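Local coordinates for carboxysome assembly protein CcmN (Synechococcus elongatus, PDB 7D6C) that is required for carboxysome formation, its N-terminal part, which this chain holds, interacting with CcmM and its C-terminal peptide with the shell protein CcmK2, at residues G88-T102 with E105-E119. Numbering follows the deposited sequence.
Sequences GRQACLGASTTLVNT and EAGGVTAPGSLLSAE
Leu116 and Thr110 of 105-119 lie over Leu99, Leu93 and Thr97 of 88-102, where two neighbouring coils of a parallel beta-helix stack in register. The repeating turns and short strands fit the left-handed hexapeptide-repeat type. Strands 98-100 and 115-117 run parallel, 4.7 Å apart at their axes. Backbone bonds such as Leu116 N to Thr98 O tie them together.

Leu99 and Leu116 lie side by side and point the same way into the coil. Their CD2 atoms meet at 3.7 Å. Ile81 and Ile104 pack against Leu99. Thr110 points to the same interior. Its methyl CG2, anti to the backbone N (OG1 at chi1 -71°), meets Thr97 tip to tip, close to both OG1 and CG2. Leu93 CD2 reaches Thr110 OG1 from the neighbouring coil at 3.6 Å.

Thr97 OG1 is held by Gly94 O, which also accepts Thr97 N from the same face of its plane. Both bonds close the type II turn from Gly94 to Thr97. A valine here has no hydroxyl to give Gly94 O, and the turn, closed by the backbone N-H alone, would probably be held less firmly.

On the outer face, Thr98 OG1 hydrogen-bonds to a polar and a basic side chain of another protein's chain, and Leu115 packs on an apolar side chain of it. At the end of the strands, Ala118 N donates to Val100 O at 3.1 Å.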
loop_
_atom_site.group_PDB
_atom_site.type_symbol
_atom_site.label_atom_id
_atom_site.label_comp_id
_atom_site.label_asym_id
_atom_site.label_seq_id
_atom_site.Cartn_x
_atom_site.Cartn_y
_atom_site.Cartn_z
ATOM N N GLY F 88 -6.460 -16.904 -8.048
ATOM C CA GLY F 88 -6.384 -18.345 -8.143
ATOM C C GLY F 88 -5.960 -19.094 -6.894
ATOM O O GLY F 88 -5.413 -18.524 -5.941
ATOM N N ARG F 89 -6.239 -20.395 -6.899
ATOM C CA ARG F 89 -5.756 -21.297 -5.859
ATOM C C ARG F 89 -4.222 -21.246 -5.808
ATOM O O ARG F 89 -3.558 -21.303 -6.844
ATOM C CB ARG F 89 -6.290 -22.698 -6.189
ATOM C CG ARG F 89 -6.272 -23.784 -5.118
ATOM C CD ARG F 89 -6.836 -25.110 -5.728
ATOM N NE ARG F 89 -6.222 -26.351 -5.222
ATOM C CZ ARG F 89 -6.750 -27.585 -5.342
ATOM N NH1 ARG F 89 -6.101 -28.639 -4.850
ATOM N NH2 ARG F 89 -7.913 -27.791 -5.965
ATOM N N GLN F 90 -3.655 -21.072 -4.611
ATOM C CA GLN F 90 -2.213 -21.167 -4.368
ATOM C C GLN F 90 -1.400 -19.995 -4.936
ATOM O O GLN F 90 -0.152 -20.021 -4.900
ATOM C CB GLN F 90 -1.636 -22.480 -4.913
ATOM C CG GLN F 90 -2.290 -23.722 -4.345
ATOM C CD GLN F 90 -1.618 -24.238 -3.093
ATOM O OE1 GLN F 90 -1.652 -23.584 -2.050
ATOM N NE2 GLN F 90 -1.048 -25.439 -3.171
ATOM N N ALA F 91 -2.054 -18.949 -5.424
ATOM C CA ALA F 91 -1.340 -17.816 -5.996
ATOM C C ALA F 91 -0.526 -17.058 -4.935
ATOM O O ALA F 91 -0.763 -17.180 -3.728
ATOM C CB ALA F 91 -2.330 -16.872 -6.686
ATOM N N CYS F 92 0.439 -16.258 -5.415
ATOM C CA CYS F 92 1.363 -15.475 -4.585
ATOM C C CYS F 92 1.506 -14.080 -5.171
ATOM O O CYS F 92 1.898 -13.940 -6.334
ATOM C CB CYS F 92 2.746 -16.104 -4.528
ATOM S SG CYS F 92 2.775 -17.750 -3.991
ATOM N N LEU F 93 1.252 -13.050 -4.364
ATOM C CA LEU F 93 1.226 -11.672 -4.842
ATOM C C LEU F 93 2.308 -10.876 -4.123
ATOM O O LEU F 93 2.225 -10.671 -2.905
ATOM C CB LEU F 93 -0.143 -11.049 -4.610
ATOM C CG LEU F 93 -1.374 -11.758 -5.165
ATOM C CD1 LEU F 93 -2.541 -10.778 -5.128
ATOM C CD2 LEU F 93 -1.118 -12.232 -6.554
ATOM N N GLY F 94 3.307 -10.413 -4.882
ATOM C CA GLY F 94 4.394 -9.660 -4.291
ATOM C C GLY F 94 3.908 -8.408 -3.587
ATOM O O GLY F 94 2.807 -7.921 -3.819
ATOM N N ALA F 95 4.756 -7.898 -2.697
ATOM C CA ALA F 95 4.484 -6.633 -2.024
ATOM C C ALA F 95 4.073 -5.549 -3.015
ATOM O O ALA F 95 4.656 -5.402 -4.094
ATOM C CB ALA F 95 5.719 -6.180 -1.242
ATOM N N SER F 96 3.041 -4.799 -2.638
ATOM C CA SER F 96 2.556 -3.649 -3.402
ATOM C C SER F 96 2.155 -4.009 -4.831
ATOM O O SER F 96 2.236 -3.178 -5.744
ATOM C CB SER F 96 3.584 -2.531 -3.386
ATOM O OG SER F 96 3.904 -2.268 -2.031
ATOM N N THR F 97 1.705 -5.244 -5.029
ATOM C CA THR F 97 0.911 -5.565 -6.201
ATOM C C THR F 97 -0.357 -4.723 -6.218
ATOM O O THR F 97 -0.989 -4.502 -5.181
ATOM C CB THR F 97 0.523 -7.043 -6.187
ATOM O OG1 THR F 97 1.695 -7.856 -6.094
ATOM C CG2 THR F 97 -0.265 -7.400 -7.443
ATOM N N THR F 98 -0.753 -4.289 -7.411
ATOM C CA THR F 98 -2.072 -3.707 -7.633
ATOM C C THR F 98 -2.833 -4.482 -8.708
ATOM O O THR F 98 -2.348 -4.618 -9.842
ATOM C CB THR F 98 -1.940 -2.244 -8.013
ATOM O OG1 THR F 98 -1.577 -1.511 -6.834
ATOM C CG2 THR F 98 -3.259 -1.728 -8.571
ATOM N N LEU F 99 -4.021 -4.993 -8.351
ATOM C CA LEU F 99 -4.941 -5.618 -9.300
ATOM C C LEU F 99 -6.207 -4.786 -9.354
ATOM O O LEU F 99 -6.877 -4.636 -8.327
ATOM C CB LEU F 99 -5.295 -7.042 -8.887
ATOM C CG LEU F 99 -4.200 -8.063 -8.634
ATOM C CD1 LEU F 99 -4.810 -9.339 -8.062
ATOM C CD2 LEU F 99 -3.479 -8.370 -9.906
ATOM N N VAL F 100 -6.543 -4.273 -10.547
ATOM C CA VAL F 100 -7.739 -3.445 -10.783
ATOM C C VAL F 100 -8.605 -4.114 -11.836
ATOM O O VAL F 100 -8.299 -4.041 -13.033
ATOM C CB VAL F 100 -7.393 -2.021 -11.232
ATOM C CG1 VAL F 100 -8.646 -1.183 -11.199
ATOM C CG2 VAL F 100 -6.322 -1.417 -10.342
ATOM N N ASN F 101 -9.712 -4.720 -11.401
ATOM C CA ASN F 101 -10.615 -5.457 -12.291
ATOM C C ASN F 101 -9.847 -6.506 -13.106
ATOM O O ASN F 101 -10.112 -6.710 -14.290
ATOM C CB ASN F 101 -11.389 -4.508 -13.221
ATOM C CG ASN F 101 -12.427 -3.641 -12.483
ATOM O OD1 ASN F 101 -13.216 -4.139 -11.681
ATOM N ND2 ASN F 101 -12.433 -2.330 -12.776
ATOM N N THR F 102 -8.871 -7.168 -12.473
ATOM C CA THR F 102 -8.085 -8.216 -13.121
ATOM C C THR F 102 -7.827 -9.364 -12.141
ATOM O O THR F 102 -7.627 -9.134 -10.942
ATOM C CB THR F 102 -6.743 -7.665 -13.671
ATOM O OG1 THR F 102 -6.193 -6.713 -12.755
ATOM C CG2 THR F 102 -6.924 -6.972 -15.018
ATOM N N GLU F 105 -4.692 -16.438 -12.427
ATOM C CA GLU F 105 -4.657 -17.890 -12.565
ATOM C C GLU F 105 -4.164 -18.551 -11.278
ATOM O O GLU F 105 -3.275 -18.034 -10.587
ATOM C CB GLU F 105 -3.742 -18.236 -13.758
ATOM C CG GLU F 105 -2.293 -17.618 -13.660
ATOM C CD GLU F 105 -2.216 -16.105 -14.049
ATOM O OE1 GLU F 105 -3.280 -15.454 -14.218
ATOM O OE2 GLU F 105 -1.090 -15.551 -14.151
ATOM N N ALA F 106 -4.757 -19.693 -10.942
ATOM C CA ALA F 106 -4.223 -20.502 -9.856
ATOM C C ALA F 106 -2.710 -20.649 -9.994
ATOM O O ALA F 106 -2.180 -20.741 -11.103
ATOM C CB ALA F 106 -4.890 -21.874 -9.841
ATOM N N GLY F 107 -2.013 -20.627 -8.861
ATOM C CA GLY F 107 -0.577 -20.812 -8.841
ATOM C C GLY F 107 0.228 -19.690 -9.459
ATOM O O GLY F 107 1.465 -19.744 -9.418
ATOM N N GLY F 108 -0.425 -18.682 -10.035
ATOM C CA GLY F 108 0.306 -17.583 -10.625
ATOM C C GLY F 108 0.975 -16.731 -9.567
ATOM O O GLY F 108 0.499 -16.606 -8.443
ATOM N N VAL F 109 2.107 -16.139 -9.930
ATOM C CA VAL F 109 2.911 -15.351 -9.004
ATOM C C VAL F 109 3.144 -13.957 -9.580
ATOM O O VAL F 109 3.481 -13.807 -10.756
ATOM C CB VAL F 109 4.249 -16.051 -8.698
ATOM C CG1 VAL F 109 5.062 -15.235 -7.691
ATOM C CG2 VAL F 109 3.991 -17.449 -8.181
ATOM N N THR F 110 2.997 -12.941 -8.741
ATOM C CA THR F 110 3.102 -11.547 -9.148
ATOM C C THR F 110 4.340 -10.866 -8.585
ATOM O O THR F 110 4.544 -10.859 -7.367
ATOM C CB THR F 110 1.859 -10.777 -8.713
ATOM O OG1 THR F 110 0.732 -11.176 -9.515
ATOM C CG2 THR F 110 2.105 -9.312 -8.764
ATOM N N ALA F 111 5.119 -10.241 -9.470
ATOM C CA ALA F 111 6.319 -9.533 -9.036
ATOM C C ALA F 111 5.933 -8.360 -8.151
ATOM O O ALA F 111 4.938 -7.683 -8.421
ATOM C CB ALA F 111 7.130 -9.016 -10.221
ATOM N N PRO F 112 6.683 -8.102 -7.091
ATOM C CA PRO F 112 6.384 -6.950 -6.241
ATOM C C PRO F 112 6.307 -5.672 -7.066
ATOM O O PRO F 112 7.027 -5.503 -8.054
ATOM C CB PRO F 112 7.552 -6.933 -5.251
ATOM C CG PRO F 112 8.574 -7.876 -5.828
ATOM C CD PRO F 112 7.818 -8.884 -6.586
ATOM N N GLY F 113 5.382 -4.796 -6.683
ATOM C CA GLY F 113 5.168 -3.562 -7.397
ATOM C C GLY F 113 4.345 -3.672 -8.659
ATOM O O GLY F 113 4.130 -2.648 -9.325
ATOM N N SER F 114 3.860 -4.868 -8.999
ATOM C CA SER F 114 3.110 -5.057 -10.238
ATOM C C SER F 114 1.816 -4.249 -10.256
ATOM O O SER F 114 1.163 -4.020 -9.227
ATOM C CB SER F 114 2.779 -6.520 -10.452
ATOM O OG SER F 114 3.944 -7.266 -10.751
ATOM N N LEU F 115 1.450 -3.826 -11.458
ATOM C CA LEU F 115 0.315 -2.943 -11.688
ATOM C C LEU F 115 -0.496 -3.553 -12.820
ATOM O O LEU F 115 -0.074 -3.507 -13.979
ATOM C CB LEU F 115 0.781 -1.533 -12.041
ATOM C CG LEU F 115 -0.309 -0.648 -12.618
ATOM C CD1 LEU F 115 -1.282 -0.348 -11.498
ATOM C CD2 LEU F 115 0.283 0.640 -13.223
ATOM N N LEU F 116 -1.634 -4.155 -12.480
ATOM C CA LEU F 116 -2.502 -4.817 -13.447
ATOM C C LEU F 116 -3.867 -4.136 -13.403
ATOM O O LEU F 116 -4.598 -4.282 -12.414
ATOM C CB LEU F 116 -2.615 -6.309 -13.133
ATOM C CG LEU F 116 -1.556 -7.253 -13.715
ATOM C CD1 LEU F 116 -0.155 -6.717 -13.520
ATOM C CD2 LEU F 116 -1.651 -8.636 -13.099
ATOM N N SER F 117 -4.216 -3.396 -14.465
ATOM C CA SER F 117 -5.433 -2.578 -14.464
ATOM C C SER F 117 -6.117 -2.616 -15.825
ATOM O O SER F 117 -5.576 -2.095 -16.806
ATOM C CB SER F 117 -5.127 -1.135 -14.077
ATOM O OG SER F 117 -6.176 -0.277 -14.489
ATOM N N ALA F 118 -7.320 -3.198 -15.867
ATOM C CA ALA F 118 -8.251 -3.097 -16.981
ATOM C C ALA F 118 -9.372 -2.116 -16.633
ATOM O O ALA F 118 -9.694 -1.900 -15.461
ATOM C CB ALA F 118 -8.834 -4.476 -17.324
ATOM N N GLU F 119 -9.982 -1.537 -17.680
ATOM C CA GLU F 119 -10.937 -0.434 -17.506
ATOM C C GLU F 119 -12.206 -0.898 -16.799
ATOM O O GLU F 119 -12.678 -0.250 -15.852
ATOM C CB GLU F 119 -11.294 0.186 -18.865
ATOM C CG GLU F 119 -10.104 0.636 -19.710
ATOM C CD GLU F 119 -9.406 -0.528 -20.403
ATOM O OE1 GLU F 119 -10.108 -1.399 -20.966
ATOM O OE2 GLU F 119 -8.153 -0.579 -20.353
#